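Local coordinates for protein superoxide dismutase [Ni] (Streptomyces coelicolor, PDB 1T6U) that catalyses the nickel-dependent dismutation of superoxide to hydrogen peroxide and molecular oxygen, working as a hollow homohexamer of four-helix-bundle subunits, at residues 13-18 against 99-104; 50-55 against 84-89. The protein carries 1 engineered substitution. All coordinates share one frame; numbering follows the deposited sequence. Where two conformers were deposited one is given.

Contact 1: residues 13-18 against 99-104; sequences QARIEA and KALDYI
Ala-14 and Ala-18 meet Leu-101 and Ile-104 in an apolar, buried helix-helix contact that joins the first and last long helices of the four-helix bundle, 12-30 and 94-115, close to the centre of the subunit. The short segments run antiparallel, at 168° between their N-to-C directions, and their axes approach to 9.7 Å. That spacing is consistent with short alanine side chains facing branched ones: Ala-18 lies across from Leu-101, CA to CA 6.2 Å, and its methyl is received between two larger groups. CD1 of Ile-104 presses on CB of Ala-18 at 3.5 Å, tighter than usual carbon-carbon contact, while CD2 of Leu-101 touches the same CB at 3.7 Å. The long branch of Ile-104 starts beside its own backbone N, with CG1 opposite the carbonyl carbon (chi1 -68°), and an extended chi2 carries CD1 on to Ala-18 and to the backbone O of Ala-14, 3.9 Å from CD1.

At the more open margin, CD2 of Leu-101 also rests on the backbone O of Arg-15, and the Arg-15 side chain crosses that of Leu-101 at about a right angle, CG to CD2 4.0 Å. Of the arginine side chain it is CB and CG that lie near the other helix; its far end leads away, where NE forms a salt bridge with Glu-19 of the same helix. On another side of helix 12-30, Glu-17 OE2 forms a salt bridge with Arg-47 and a hydrogen bond with NE2 of His-1 of a second subunit, a nickel-site residue there.

No hydrogen bond spans the two segments, which are therefore probably held to each other by close apolar fit and the exclusion of water.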
loop_
_atom_site.group_PDB
_atom_site.type_symbol
_atom_site.label_atom_id
_atom_site.label_comp_id
_atom_site.label_asym_id
_atom_site.label_seq_id
_atom_site.Cartn_x
_atom_site.Cartn_y
_atom_site.Cartn_z
ATOM N N GLN A 13 8.640 -8.884 14.709
ATOM C CA GLN A 13 8.271 -8.101 13.538
ATOM C C GLN A 13 8.575 -6.630 13.791
ATOM O O GLN A 13 9.203 -5.994 12.946
ATOM C CB GLN A 13 6.793 -8.298 13.138
ATOM C CG GLN A 13 6.401 -9.736 12.838
ATOM C CD GLN A 13 5.044 -9.801 12.162
ATOM O OE1 GLN A 13 3.969 -9.716 12.807
ATOM N NE2 GLN A 13 5.053 -9.972 10.843
ATOM N N ALA A 14 8.144 -6.137 14.959
ATOM C CA ALA A 14 8.470 -4.778 15.351
ATOM C C ALA A 14 9.969 -4.605 15.555
ATOM O O ALA A 14 10.570 -3.600 15.102
ATOM C CB ALA A 14 7.752 -4.410 16.648
ATOM N N ARG A 15 10.624 -5.555 16.246
ATOM C CA ARG A 15 12.036 -5.442 16.518
ATOM C C ARG A 15 12.899 -5.322 15.258
ATOM O O ARG A 15 13.798 -4.472 15.181
ATOM C CB ARG A 15 12.530 -6.676 17.321
ATOM C CG ARG A 15 13.989 -6.487 17.772
ATOM C CD ARG A 15 14.516 -7.708 18.472
ATOM N NE ARG A 15 14.745 -8.726 17.433
ATOM C CZ ARG A 15 14.143 -9.905 17.413
ATOM N NH1 ARG A 15 13.276 -10.271 18.357
ATOM N NH2 ARG A 15 14.472 -10.687 16.389
ATOM N N ILE A 16 12.609 -6.171 14.257
ATOM C CA ILE A 16 13.496 -6.119 13.096
ATOM C C ILE A 16 13.322 -4.813 12.363
ATOM O O ILE A 16 14.315 -4.281 11.867
ATOM C CB ILE A 16 13.194 -7.354 12.209
ATOM C CG1 ILE A 16 13.457 -8.690 12.909
ATOM C CG2 ILE A 16 13.912 -7.230 10.875
ATOM C CD1 ILE A 16 12.742 -9.930 12.398
ATOM N N GLU A 17 12.122 -4.242 12.319
ATOM C CA GLU A 17 11.966 -2.930 11.648
ATOM C C GLU A 17 12.677 -1.865 12.465
ATOM O O GLU A 17 13.322 -1.006 11.860
ATOM C CB GLU A 17 10.501 -2.591 11.395
ATOM C CG GLU A 17 9.787 -3.549 10.456
ATOM C CD GLU A 17 10.407 -3.576 9.073
ATOM O OE1 GLU A 17 10.000 -4.433 8.283
ATOM O OE2 GLU A 17 11.296 -2.729 8.783
ATOM N N ALA A 18 12.588 -1.904 13.809
ATOM C CA ALA A 18 13.311 -0.929 14.617
ATOM C C ALA A 18 14.809 -1.105 14.485
ATOM O O ALA A 18 15.566 -0.123 14.514
ATOM C CB ALA A 18 12.758 -1.017 16.035
ATOM N N LYS A 99 16.529 3.662 21.712
ATOM C CA LYS A 99 15.470 3.894 22.703
ATOM C C LYS A 99 14.184 3.189 22.272
ATOM O O LYS A 99 13.538 2.512 23.107
ATOM C CB LYS A 99 15.175 5.378 22.955
ATOM C CG LYS A 99 14.274 5.531 24.184
ATOM C CD LYS A 99 14.033 6.974 24.504
ATOM C CE LYS A 99 13.272 7.194 25.804
ATOM N NZ LYS A 99 12.709 8.575 25.978
ATOM N N ALA A 100 13.786 3.277 21.008
ATOM C CA ALA A 100 12.665 2.448 20.558
ATOM C C ALA A 100 12.909 0.961 20.732
ATOM O O ALA A 100 11.981 0.230 21.134
ATOM C CB ALA A 100 12.371 2.844 19.104
ATOM N N LEU A 101 14.091 0.462 20.440
ATOM C CA LEU A 101 14.407 -0.956 20.685
ATOM C C LEU A 101 14.305 -1.346 22.136
ATOM O O LEU A 101 13.838 -2.456 22.478
ATOM C CB LEU A 101 15.827 -1.275 20.164
ATOM C CG LEU A 101 15.892 -1.413 18.622
ATOM C CD1 LEU A 101 17.335 -1.279 18.162
ATOM C CD2 LEU A 101 15.256 -2.713 18.139
ATOM N N ASP A 102 14.725 -0.431 23.016
ATOM C CA ASP A 102 14.653 -0.800 24.437
ATOM C C ASP A 102 13.215 -0.868 24.902
ATOM O O ASP A 102 12.912 -1.746 25.704
ATOM C CB ASP A 102 15.410 0.230 25.233
ATOM C CG ASP A 102 16.906 0.292 25.022
ATOM O OD1 ASP A 102 17.511 1.327 25.398
ATOM O OD2 ASP A 102 17.484 -0.669 24.513
ATOM N N TYR A 103 12.368 0.032 24.391
ATOM C CA TYR A 103 10.945 -0.090 24.695
ATOM C C TYR A 103 10.359 -1.357 24.085
ATOM O O TYR A 103 9.600 -2.088 24.761
ATOM C CB TYR A 103 10.156 1.095 24.181
ATOM C CG TYR A 103 10.197 2.329 25.024
ATOM C CD1 TYR A 103 10.631 3.540 24.508
ATOM C CD2 TYR A 103 9.755 2.281 26.346
ATOM C CE1 TYR A 103 10.661 4.687 25.262
ATOM C CE2 TYR A 103 9.804 3.445 27.092
ATOM C CZ TYR A 103 10.256 4.643 26.567
ATOM O OH TYR A 103 10.255 5.762 27.403
ATOM N N ILE A 104 10.663 -1.679 22.846
ATOM C CA ILE A 104 10.171 -2.940 22.288
ATOM C C ILE A 104 10.617 -4.128 23.124
ATOM O O ILE A 104 9.884 -5.110 23.293
ATOM C CB ILE A 104 10.611 -3.085 20.810
ATOM C CG1 ILE A 104 9.908 -2.049 19.932
ATOM C CG2 ILE A 104 10.392 -4.498 20.307
ATOM C CD1 ILE A 104 10.534 -1.790 18.572
#

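Contact 2: residues 50-55 against 84-89; sequences LAKHHV and AMSAAK. Engineered in segment 84-89: Met-85 (natural residue Leu).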
loop_
_atom_site.group_PDB
_atom_site.type_symbol
_atom_site.label_atom_id
_atom_site.label_comp_id
_atom_site.label_asym_id
_atom_site.label_seq_id
_atom_site.Cartn_x
_atom_site.Cartn_y
_atom_site.Cartn_z
ATOM N N LEU A 50 6.175 0.972 9.803
ATOM C CA LEU A 50 5.867 -0.443 9.904
ATOM C C LEU A 50 6.030 -0.924 11.358
ATOM O O LEU A 50 5.211 -1.690 11.895
ATOM C CB LEU A 50 6.764 -1.245 8.986
ATOM C CG LEU A 50 6.442 -1.206 7.513
ATOM C CD1 LEU A 50 7.545 -1.839 6.696
ATOM C CD2 LEU A 50 5.099 -1.925 7.256
ATOM N N ALA A 51 7.092 -0.476 12.016
ATOM C CA ALA A 51 7.309 -0.830 13.424
ATOM C C ALA A 51 6.152 -0.357 14.285
ATOM O O ALA A 51 5.693 -1.073 15.176
ATOM C CB ALA A 51 8.628 -0.271 13.936
ATOM N N LYS A 52 5.644 0.854 14.034
ATOM C CA LYS A 52 4.493 1.338 14.773
ATOM C C LYS A 52 3.270 0.451 14.569
ATOM O O LYS A 52 2.555 0.126 15.540
ATOM C CB LYS A 52 4.185 2.775 14.377
ATOM C CG LYS A 52 5.174 3.812 14.893
ATOM C CD LYS A 52 4.789 5.234 14.486
ATOM C CE LYS A 52 3.823 5.877 15.440
ATOM N NZ LYS A 52 3.258 7.144 14.867
ATOM N N HIS A 53 3.027 0.055 13.310
ATOM C CA HIS A 53 1.910 -0.880 13.070
ATOM C C HIS A 53 2.024 -2.169 13.882
ATOM O O HIS A 53 1.105 -2.628 14.535
ATOM C CB HIS A 53 1.839 -1.165 11.578
ATOM C CG HIS A 53 0.826 -2.216 11.254
ATOM N ND1 HIS A 53 -0.512 -1.986 11.167
ATOM C CD2 HIS A 53 1.008 -3.548 11.025
ATOM C CE1 HIS A 53 -1.116 -3.136 10.887
ATOM N NE2 HIS A 53 -0.215 -4.088 10.790
ATOM N N HIS A 54 3.235 -2.777 13.829
ATOM C CA HIS A 54 3.418 -4.027 14.547
ATOM C C HIS A 54 3.180 -3.843 16.054
ATOM O O HIS A 54 2.568 -4.683 16.692
ATOM C CB HIS A 54 4.807 -4.595 14.262
ATOM C CG HIS A 54 5.025 -4.984 12.853
ATOM N ND1 HIS A 54 4.149 -5.789 12.159
ATOM C CD2 HIS A 54 6.056 -4.692 12.046
ATOM C CE1 HIS A 54 4.659 -5.953 10.948
ATOM N NE2 HIS A 54 5.816 -5.291 10.834
ATOM N N VAL A 55 3.687 -2.744 16.632
ATOM C CA VAL A 55 3.506 -2.583 18.068
ATOM C C VAL A 55 2.037 -2.361 18.372
ATOM O O VAL A 55 1.513 -2.925 19.326
ATOM C CB VAL A 55 4.370 -1.412 18.538
ATOM C CG1 VAL A 55 3.976 -0.985 19.961
ATOM C CG2 VAL A 55 5.849 -1.783 18.487
ATOM N N ALA A 84 8.286 6.790 20.932
ATOM C CA ALA A 84 9.709 6.663 20.695
ATOM C C ALA A 84 10.004 6.410 19.217
ATOM O O ALA A 84 11.029 6.867 18.682
ATOM C CB ALA A 84 10.349 5.582 21.530
ATOM N N MET A 85 9.077 5.689 18.587
ATOM C CA MET A 85 9.224 5.437 17.159
ATOM C C MET A 85 9.031 6.719 16.358
ATOM O O MET A 85 9.724 6.972 15.376
ATOM C CB MET A 85 8.257 4.345 16.691
ATOM C CG MET A 85 8.603 2.941 17.091
ATOM S SD MET A 85 10.126 2.230 16.465
ATOM C CE MET A 85 10.697 3.276 15.127
ATOM N N SER A 86 8.068 7.533 16.769
ATOM C CA SER A 86 7.868 8.821 16.151
ATOM C C SER A 86 9.133 9.665 16.302
ATOM O O SER A 86 9.533 10.391 15.396
ATOM C CB SER A 86 6.696 9.563 16.746
ATOM O OG SER A 86 5.446 8.991 16.415
ATOM N N ALA A 87 9.744 9.632 17.473
ATOM C CA ALA A 87 10.971 10.407 17.694
ATOM C C ALA A 87 12.108 9.899 16.825
ATOM O O ALA A 87 12.916 10.693 16.328
ATOM C CB ALA A 87 11.370 10.364 19.155
ATOM N N ALA A 88 12.189 8.591 16.613
ATOM C CA ALA A 88 13.215 8.029 15.716
ATOM C C ALA A 88 12.971 8.451 14.283
ATOM O O ALA A 88 13.893 8.762 13.525
ATOM C CB ALA A 88 13.262 6.510 15.829
ATOM N N LYS A 89 11.728 8.473 13.825
ATOM C CA LYS A 89 11.423 9.074 12.512
ATOM C C LYS A 89 12.023 10.459 12.388
ATOM O O LYS A 89 12.610 10.774 11.348
ATOM C CB LYS A 89 9.913 9.224 12.202
ATOM C CG LYS A 89 9.188 7.924 11.900
ATOM C CD LYS A 89 7.723 8.269 11.612
ATOM C CE LYS A 89 6.870 7.042 11.273
ATOM N NZ LYS A 89 5.467 7.418 10.919
#
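Lys-52 and Met-85 pack side by side, and they form the close part of this contact between helices 34-62 and 74-89. CG of Lys-52 lies 3.6 Å from CB of Met-85, and the two chains slide past each other in opposite directions. Met-85, an engineered residue where the natural sequence has leucine, is bent at chi2 and chi3; the fold at chi2 (-63°) brings SD back to 3.9 Å from CB of Ala-51. Its thioether also packs against helix 94-115.

The segments are antiparallel, at 176° between directions, with axes 10.1 Å apart, as expected of neighbouring helices in the four-helix bundle to which both belong. Across this interface Lys-52 CA is 6.7 Å from Met-85 CA, and the aliphatic stem of the lysine serves as an apolar wall before its charge emerges toward a subunit boundary.

Between the two segments the polar side is looser. A bend at chi3 (86°) turns the Lys-52 ammonium toward Ser-86, yet NZ reaches OG at 3.3 Å in a weak hydrogen bond, and CD of Lys-52 stays 4.2 Å from CE of Lys-89. The two ammonium groups, NZ to NZ 4.5 Å, gather round a carboxylate: Asp-3 of a third subunit forms salt bridges with both and accepts a hydrogen bond from Ser-86 OG. Asp-61 of that subunit adds a second salt bridge to Lys-52. Were Lys-52 an alanine, Asp-3 and Asp-61 of the third subunit would probably each lose a salt bridge, and a gap would open beside Met-85 CB. Lys-89 NZ makes a further salt bridge within its own chain, to OE1 of Glu-49 on helix 34-62.

Both contacts are buried and pair antiparallel helices of one bundle, but they share no helix: contact 1 joins 12-30 to 94-115, contact 2 joins 34-62 to 74-89, and along the chain the second is nested inside the loop closed by the first. Their centres lie about 8 Å apart, and they meet directly through Ala-100 CB on Met-85 SD at 3.5 Å and Ala-14 CB on Val-55 CG2 at 3.7 Å. Contact 1 has no hydrogen bond or charge pair between its segments. Contact 2 combines a smaller apolar part with a charged flank, and that flank faces another subunit of the hexamer.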